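Local atomic coordinates of putative serine protease (Human astrovirus 1, PDB entry 2W5E), a protein that is the trypsin-like serine protease domain of the non-structural polyprotein 1A, probably cleaving that polyprotein into functional products through a catalytic triad. Residues Tyr118-Ala129 and Val141-Ala152; Gly23-Asp31 and Leu75-Leu83. All blocks are in the same frame, centred on the assembly; numbering follows the deposited sequence.

Interaction 1. Residues Tyr118-Ala129 and Val141-Ala152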
# COMPACT_ATOMS: atom_id res chain seq x y z
N TYR A 118 26.56 2.62 19.59
CA TYR A 118 25.26 2.05 19.97
C TYR A 118 25.47 0.62 20.44
O TYR A 118 26.40 -0.07 19.99
CB TYR A 118 24.30 2.06 18.76
CG TYR A 118 24.98 1.62 17.48
CD1 TYR A 118 24.99 0.28 17.09
CD2 TYR A 118 25.63 2.55 16.66
CE1 TYR A 118 25.63 -0.12 15.92
CE2 TYR A 118 26.27 2.16 15.51
CZ TYR A 118 26.27 0.82 15.14
OH TYR A 118 26.90 0.44 13.99
N ALA A 119 24.60 0.18 21.34
CA ALA A 119 24.60 -1.20 21.80
C ALA A 119 24.19 -2.13 20.66
O ALA A 119 23.32 -1.79 19.85
CB ALA A 119 23.65 -1.35 22.97
N VAL A 120 24.85 -3.29 20.59
CA VAL A 120 24.52 -4.31 19.60
C VAL A 120 24.16 -5.63 20.28
O VAL A 120 24.57 -5.88 21.41
CB VAL A 120 25.64 -4.51 18.53
CG1 VAL A 120 25.72 -3.31 17.60
CG2 VAL A 120 27.00 -4.80 19.17
N ARG A 121 23.40 -6.47 19.58
CA ARG A 121 22.92 -7.73 20.15
C ARG A 121 23.85 -8.91 19.91
O ARG A 121 23.71 -9.96 20.54
CB ARG A 121 21.50 -8.03 19.66
CG ARG A 121 20.42 -7.13 20.26
CD ARG A 121 20.12 -7.51 21.70
NE ARG A 121 19.45 -6.44 22.44
CZ ARG A 121 19.13 -6.50 23.73
NH1 ARG A 121 19.43 -7.59 24.44
NH2 ARG A 121 18.52 -5.48 24.31
N THR A 122 24.80 -8.75 18.99
CA THR A 122 25.82 -9.77 18.77
C THR A 122 27.22 -9.17 18.64
O THR A 122 27.38 -8.01 18.25
CB THR A 122 25.50 -10.68 17.54
OG1 THR A 122 26.41 -11.78 17.51
CG2 THR A 122 25.60 -9.92 16.23
N GLN A 123 28.22 -9.97 19.00
CA GLN A 123 29.61 -9.59 18.79
C GLN A 123 30.03 -10.01 17.39
O GLN A 123 31.05 -9.54 16.87
CB GLN A 123 30.52 -10.23 19.84
CG GLN A 123 30.23 -9.82 21.28
CD GLN A 123 31.27 -10.34 22.28
OE1 GLN A 123 32.38 -10.72 21.91
NE2 GLN A 123 30.90 -10.34 23.55
N ASP A 124 29.22 -10.88 16.78
CA ASP A 124 29.47 -11.43 15.44
C ASP A 124 29.49 -10.40 14.31
O ASP A 124 29.32 -9.20 14.54
CB ASP A 124 28.44 -12.52 15.12
CG ASP A 124 28.60 -13.76 15.98
OD1 ASP A 124 29.71 -14.35 15.98
OD2 ASP A 124 27.62 -14.16 16.65
N GLY A 125 29.68 -10.89 13.09
CA GLY A 125 29.85 -10.06 11.90
C GLY A 125 28.65 -9.24 11.47
O GLY A 125 27.71 -9.76 10.85
N MET A 126 28.69 -7.95 11.78
CA MET A 126 27.66 -7.01 11.35
C MET A 126 28.19 -5.99 10.33
O MET A 126 27.47 -5.05 9.98
CB MET A 126 27.08 -6.27 12.55
CG MET A 126 26.16 -7.10 13.41
SD MET A 126 25.62 -6.16 14.84
CE MET A 126 24.10 -7.03 15.21
N SER A 127 29.43 -6.18 9.87
CA SER A 127 30.07 -5.23 8.96
C SER A 127 29.19 -4.91 7.75
O SER A 127 28.66 -5.82 7.11
CB SER A 127 31.43 -5.74 8.48
OG SER A 127 32.30 -6.02 9.58
N GLY A 128 29.03 -3.62 7.46
CA GLY A 128 28.24 -3.14 6.32
C GLY A 128 26.78 -2.83 6.63
O GLY A 128 26.12 -2.15 5.85
N ALA A 129 26.29 -3.31 7.77
CA ALA A 129 24.89 -3.14 8.17
C ALA A 129 24.45 -1.67 8.21
O ALA A 129 25.17 -0.82 8.74
CB ALA A 129 24.64 -3.78 9.52
N VAL A 141 26.81 3.45 8.39
CA VAL A 141 27.17 2.08 7.98
C VAL A 141 28.02 1.41 9.07
O VAL A 141 29.10 1.91 9.40
CB VAL A 141 27.93 2.10 6.63
CG1 VAL A 141 28.30 0.68 6.19
CG2 VAL A 141 27.11 2.80 5.54
N HIS A 142 27.56 0.32 9.61
CA HIS A 142 28.25 -0.35 10.67
C HIS A 142 29.65 -0.84 10.31
O HIS A 142 29.85 -1.46 9.33
CB HIS A 142 27.44 -1.52 11.16
CG HIS A 142 28.08 -2.26 12.28
ND1 HIS A 142 27.69 -2.10 13.59
CD2 HIS A 142 29.07 -3.17 12.30
CE1 HIS A 142 28.41 -2.88 14.36
NE2 HIS A 142 29.26 -3.54 13.60
N GLN A 143 30.61 -0.53 11.14
CA GLN A 143 32.03 -0.77 10.85
C GLN A 143 32.64 -1.84 11.75
O GLN A 143 33.28 -2.77 11.25
CB GLN A 143 32.83 0.53 10.98
CG GLN A 143 32.46 1.60 9.98
CD GLN A 143 32.86 1.26 8.56
OE1 GLN A 143 33.93 0.71 8.31
NE2 GLN A 143 31.99 1.58 7.60
N THR A 144 32.46 -1.70 13.06
CA THR A 144 33.16 -2.55 14.02
C THR A 144 32.45 -2.64 15.37
O THR A 144 31.46 -1.95 15.61
CB THR A 144 34.62 -2.07 14.23
OG1 THR A 144 35.35 -3.02 15.02
CG2 THR A 144 34.65 -0.69 14.90
N ASN A 145 32.95 -3.52 16.23
CA ASN A 145 32.47 -3.60 17.61
C ASN A 145 33.57 -3.89 18.62
O ASN A 145 34.58 -4.52 18.29
CB ASN A 145 31.34 -4.63 17.74
CG ASN A 145 31.75 -6.02 17.30
OD1 ASN A 145 32.73 -6.58 17.78
ND2 ASN A 145 30.98 -6.60 16.39
N THR A 146 33.38 -3.39 19.84
CA THR A 146 34.18 -3.81 20.98
C THR A 146 33.20 -4.37 22.00
O THR A 146 32.54 -3.63 22.72
CB THR A 146 35.03 -2.65 21.58
OG1 THR A 146 34.17 -1.63 22.10
CG2 THR A 146 35.95 -2.04 20.53
N GLY A 147 33.10 -5.70 22.03
CA GLY A 147 32.08 -6.38 22.83
C GLY A 147 30.70 -6.18 22.24
O GLY A 147 30.47 -6.47 21.06
N TYR A 148 29.78 -5.69 23.06
CA TYR A 148 28.41 -5.40 22.61
C TYR A 148 28.18 -3.91 22.33
O TYR A 148 27.03 -3.45 22.31
CB TYR A 148 27.38 -5.95 23.60
CG TYR A 148 27.33 -7.47 23.63
CD1 TYR A 148 26.57 -8.18 22.70
CD2 TYR A 148 28.04 -8.19 24.59
CE1 TYR A 148 26.53 -9.57 22.72
CE2 TYR A 148 28.00 -9.59 24.62
CZ TYR A 148 27.24 -10.27 23.68
OH TYR A 148 27.20 -11.64 23.70
N THR A 149 29.26 -3.17 22.11
CA THR A 149 29.17 -1.79 21.64
C THR A 149 29.58 -1.73 20.17
O THR A 149 30.72 -2.04 19.83
CB THR A 149 30.06 -0.83 22.45
OG1 THR A 149 29.75 -0.95 23.85
CG2 THR A 149 29.84 0.62 22.01
N GLY A 150 28.64 -1.34 19.31
CA GLY A 150 28.90 -1.19 17.88
C GLY A 150 29.31 0.22 17.51
O GLY A 150 28.99 1.18 18.21
N GLY A 151 30.04 0.34 16.40
CA GLY A 151 30.46 1.63 15.86
C GLY A 151 30.26 1.72 14.36
O GLY A 151 30.57 0.79 13.62
N ALA A 152 29.73 2.86 13.91
CA ALA A 152 29.41 3.06 12.50
C ALA A 152 29.93 4.41 12.01
O ALA A 152 30.10 5.32 12.81
CB ALA A 152 27.91 2.97 12.29
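The imidazole of His-142 lies between two layers: Met-126 CB sits 3.6 Å above one face, offset toward the rim, and Gly-151 O lies over the centre of the other. At its edge comes the phenol of Tyr-118, rim to rim, with the ring planes 58° apart, and Tyr-118 OH meets His-142 ND1 at 2.7 Å in a hydrogen bond whose donor either group could be. Tyr-118 carries Gly-150 O over the centre of one face and Ala-152 CB in plane at its edge. A third ring, Tyr-148, takes Gln-123 CG over its centre in a CH-pi contact, 3.9 Å from the centroid.

These groups belong to the C-terminal barrel of a chymotrypsin-like double-barrel protease, and the 118-129 segment brings in the catalytic Ser-127. Strands 115-119 and 149-154 are antiparallel neighbours here: Tyr-118 and Gly-150 form a hydrogen-bonded pair, exchanging bonds both ways, and Ala-119 faces Thr-149 in a non-hydrogen-bonded one. Gly-150 leaves room for the phenol and for Val-120 CG1, whose path a beta carbon would cross. Beyond, Val-120 N bonds to Tyr-148 O.

The loop then runs on to Ser-127, hydrogen-bonded through OG to His-37, while Gln-143 NE2 bonds to Asp-65 O. CG of His-142 stands anti to its backbone N (chi1 -179°), which carries the imidazole under Met-126, the residue just before the nucleophile, so that its CB comes over the ring face. The type II turn from Met-126 to Ala-129 is tied to the same histidine's backbone: Gly-128 N donates to His-142 O at 3.0 Å, and His-142 N reaches Ala-129 O at 2.8 Å, nearly straight at 176° and in the carbonyl plane.

Interaction 2. Residues Gly23-Asp31 and Leu75-Leu83; sequences GTGFFSGND and LHPTARLKL. With CD (cadmium ion), chain B.
Phe-27 lays one ring face against Pro-77: CB of the proline stands 3.7 Å from the ring centroid and only 9° off the normal, the geometry of a CH-pi contact. Leu-75 approaches the same ring differently, with CD2 in plane at the edge, 3.9 Å from Phe-27 CE1, so two residues of the loop take the face and the edge of one phenyl group. A further ring, Tyr-49 of strand 44-49, packs edge-to-face with Phe-27.

Leu-81 binds through both its backbone and its side chain. Leu-81 N donates to Phe-27 O at 2.8 Å with an angle of 168° at the hydrogen. On the side-chain side, Leu-81 CD1 lies 3.8 Å from Phe-26 CD2. The carbonyl of Leu-81 takes the hydroxyl of Ser-28, OG to O 2.9 Å; with OG anti to the serine N, the hydroxyl is turned to that carbonyl. A water bridges Leu-81 O to Gly-29 N. Strand 21-28 is part of the N-terminal barrel of the chymotrypsin-like fold, and the irregular 75-83 segment belongs to the connection running from strand 66-70 to strand 91-98 of the second barrel; its end-to-end direction lies 82° from that of residues 26-29.

Arg-80 stretches out from CG to NE beside this strand end. Its CG packs on Phe-27 CB, one guanidinium face lies over Pro-77 CG, and NE makes a weak bond of 3.2 Å to Gly-29 O in the type II' turn. The guanidinium also forms a cation-pi contact with Tyr-135 of a neighbouring subunit. His-76 binds a cadmium ion through ND1 at 2.0 Å, joined there by His-4 and His-6 of that neighbouring subunit and Glu-50 of another.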
# COMPACT_ATOMS: atom_id res chain seq x y z
N GLY A 23 29.70 -10.13 4.32
CA GLY A 23 29.21 -8.95 5.02
C GLY A 23 27.79 -8.62 4.61
O GLY A 23 27.21 -9.32 3.78
N THR A 24 27.25 -7.57 5.21
CA THR A 24 25.91 -7.09 4.87
C THR A 24 26.02 -5.91 3.90
O THR A 24 26.92 -5.07 4.02
CB THR A 24 25.11 -6.69 6.15
OG1 THR A 24 24.94 -7.84 6.98
CG2 THR A 24 23.73 -6.14 5.79
N GLY A 25 25.11 -5.87 2.93
CA GLY A 25 24.96 -4.72 2.05
C GLY A 25 23.53 -4.23 2.10
O GLY A 25 22.64 -4.93 2.58
N PHE A 26 23.29 -3.03 1.59
CA PHE A 26 21.92 -2.53 1.49
C PHE A 26 21.70 -1.68 0.25
O PHE A 26 22.59 -0.96 -0.21
CB PHE A 26 21.50 -1.79 2.78
CG PHE A 26 22.30 -0.55 3.06
CD1 PHE A 26 23.47 -0.61 3.81
CD2 PHE A 26 21.85 0.69 2.61
CE1 PHE A 26 24.20 0.54 4.09
CE2 PHE A 26 22.58 1.85 2.88
CZ PHE A 26 23.75 1.78 3.62
N PHE A 27 20.48 -1.75 -0.27
CA PHE A 27 20.10 -1.06 -1.49
C PHE A 27 19.73 0.38 -1.17
O PHE A 27 18.96 0.65 -0.24
CB PHE A 27 18.95 -1.79 -2.19
CG PHE A 27 19.25 -3.22 -2.54
CD1 PHE A 27 19.87 -3.54 -3.75
CD2 PHE A 27 18.91 -4.26 -1.67
CE1 PHE A 27 20.16 -4.87 -4.08
CE2 PHE A 27 19.19 -5.58 -2.00
CZ PHE A 27 19.82 -5.89 -3.20
N SER A 28 20.31 1.29 -1.95
CA SER A 28 20.01 2.72 -1.86
C SER A 28 20.25 3.34 -3.23
O SER A 28 21.33 3.22 -3.81
CB SER A 28 20.89 3.40 -0.81
OG SER A 28 20.52 4.75 -0.63
N GLY A 29 19.21 4.00 -3.75
CA GLY A 29 19.22 4.47 -5.13
C GLY A 29 19.47 3.30 -6.07
O GLY A 29 18.80 2.27 -5.99
N ASN A 30 20.45 3.47 -6.96
CA ASN A 30 20.86 2.40 -7.87
C ASN A 30 22.09 1.63 -7.36
O ASN A 30 22.73 0.89 -8.10
CB ASN A 30 21.14 2.99 -9.27
CG ASN A 30 21.29 1.92 -10.34
OD1 ASN A 30 20.46 1.01 -10.46
ND2 ASN A 30 22.37 2.02 -11.12
N ASP A 31 22.40 1.81 -6.08
CA ASP A 31 23.59 1.21 -5.49
C ASP A 31 23.30 0.13 -4.47
O ASP A 31 22.18 -0.00 -3.97
CB ASP A 31 24.44 2.29 -4.82
CG ASP A 31 25.15 3.19 -5.81
OD1 ASP A 31 25.65 2.68 -6.85
OD2 ASP A 31 25.22 4.41 -5.54
N LEU A 75 18.86 -7.59 -10.80
CA LEU A 75 18.51 -7.63 -9.38
C LEU A 75 17.50 -6.53 -9.05
O LEU A 75 17.83 -5.34 -9.05
CB LEU A 75 19.76 -7.49 -8.50
CG LEU A 75 19.66 -7.55 -6.96
CD1 LEU A 75 18.55 -8.47 -6.48
CD2 LEU A 75 20.99 -7.97 -6.34
N HIS A 76 16.27 -6.94 -8.76
CA HIS A 76 15.17 -6.01 -8.51
C HIS A 76 14.73 -6.11 -7.05
O HIS A 76 13.89 -6.96 -6.71
CB HIS A 76 13.98 -6.28 -9.47
CG HIS A 76 14.38 -6.37 -10.91
ND1 HIS A 76 13.73 -7.20 -11.81
CD2 HIS A 76 15.35 -5.75 -11.61
CE1 HIS A 76 14.30 -7.09 -13.00
NE2 HIS A 76 15.29 -6.21 -12.90
N PRO A 77 15.32 -5.28 -6.16
CA PRO A 77 15.05 -5.39 -4.74
C PRO A 77 13.64 -4.90 -4.41
O PRO A 77 13.14 -4.00 -5.07
CB PRO A 77 16.09 -4.46 -4.10
CG PRO A 77 16.38 -3.46 -5.14
CD PRO A 77 16.25 -4.18 -6.46
N THR A 78 13.03 -5.50 -3.40
CA THR A 78 11.67 -5.16 -2.99
C THR A 78 11.61 -3.87 -2.15
O THR A 78 10.53 -3.31 -1.96
CB THR A 78 11.06 -6.29 -2.17
OG1 THR A 78 11.86 -6.53 -1.01
CG2 THR A 78 10.97 -7.57 -3.01
N ALA A 79 12.77 -3.42 -1.67
CA ALA A 79 12.88 -2.22 -0.84
C ALA A 79 14.25 -1.60 -0.97
O ALA A 79 15.24 -2.30 -1.22
CB ALA A 79 12.58 -2.55 0.62
N ARG A 80 14.31 -0.28 -0.81
CA ARG A 80 15.56 0.46 -0.76
C ARG A 80 15.49 1.43 0.41
O ARG A 80 14.40 1.79 0.87
CB ARG A 80 15.80 1.24 -2.04
CG ARG A 80 15.89 0.41 -3.31
CD ARG A 80 15.91 1.31 -4.54
NE ARG A 80 16.06 0.54 -5.77
CZ ARG A 80 15.06 -0.09 -6.40
NH1 ARG A 80 13.82 -0.05 -5.92
NH2 ARG A 80 15.31 -0.76 -7.51
N LEU A 81 16.65 1.86 0.86
CA LEU A 81 16.74 2.77 1.99
C LEU A 81 17.08 4.18 1.53
O LEU A 81 17.94 4.38 0.67
CB LEU A 81 17.77 2.27 3.01
CG LEU A 81 17.55 0.88 3.62
CD1 LEU A 81 18.66 0.54 4.60
CD2 LEU A 81 16.18 0.76 4.30
N LYS A 82 16.39 5.16 2.11
CA LYS A 82 16.68 6.56 1.85
C LYS A 82 17.48 7.16 2.99
O LYS A 82 17.46 6.65 4.11
CB LYS A 82 15.38 7.34 1.60
CG LYS A 82 14.77 7.06 0.22
CD LYS A 82 13.51 7.88 -0.04
CE LYS A 82 12.25 7.16 0.43
NZ LYS A 82 11.00 7.78 -0.12
N LEU A 83 18.22 8.22 2.70
CA LEU A 83 18.97 8.93 3.74
C LEU A 83 18.09 9.94 4.44
O LEU A 83 17.09 10.40 3.88
CB LEU A 83 20.22 9.59 3.15
CG LEU A 83 21.49 8.74 3.17
CD1 LEU A 83 21.45 7.64 2.12
CD2 LEU A 83 22.69 9.63 2.95
CD CD B . 12.14 -8.48 -11.75
O HOH W 1 16.84 4.80 -2.08

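Interaction 2 closes along the chain before interaction 1 opens, and their centres lie 20 Å apart on opposite sides of the chain's centre. Interaction 2 fastens the inter-barrel connection to strand 21-28 of the first barrel; interaction 1 lies within the second barrel. Strand 21-28 nevertheless links them: Thr-24 N and Ser-127 O are 2.9 Å apart, a probable hydrogen bond, and Phe-26 packs through CD1 on Gly-128 O and through CE1 on Val-141 CG2. The backbone of the nucleophile's turn thus rests on the first barrel, consistent with a charge relay system built from both: His-37 and Asp-65 from one, Ser-127 from the other.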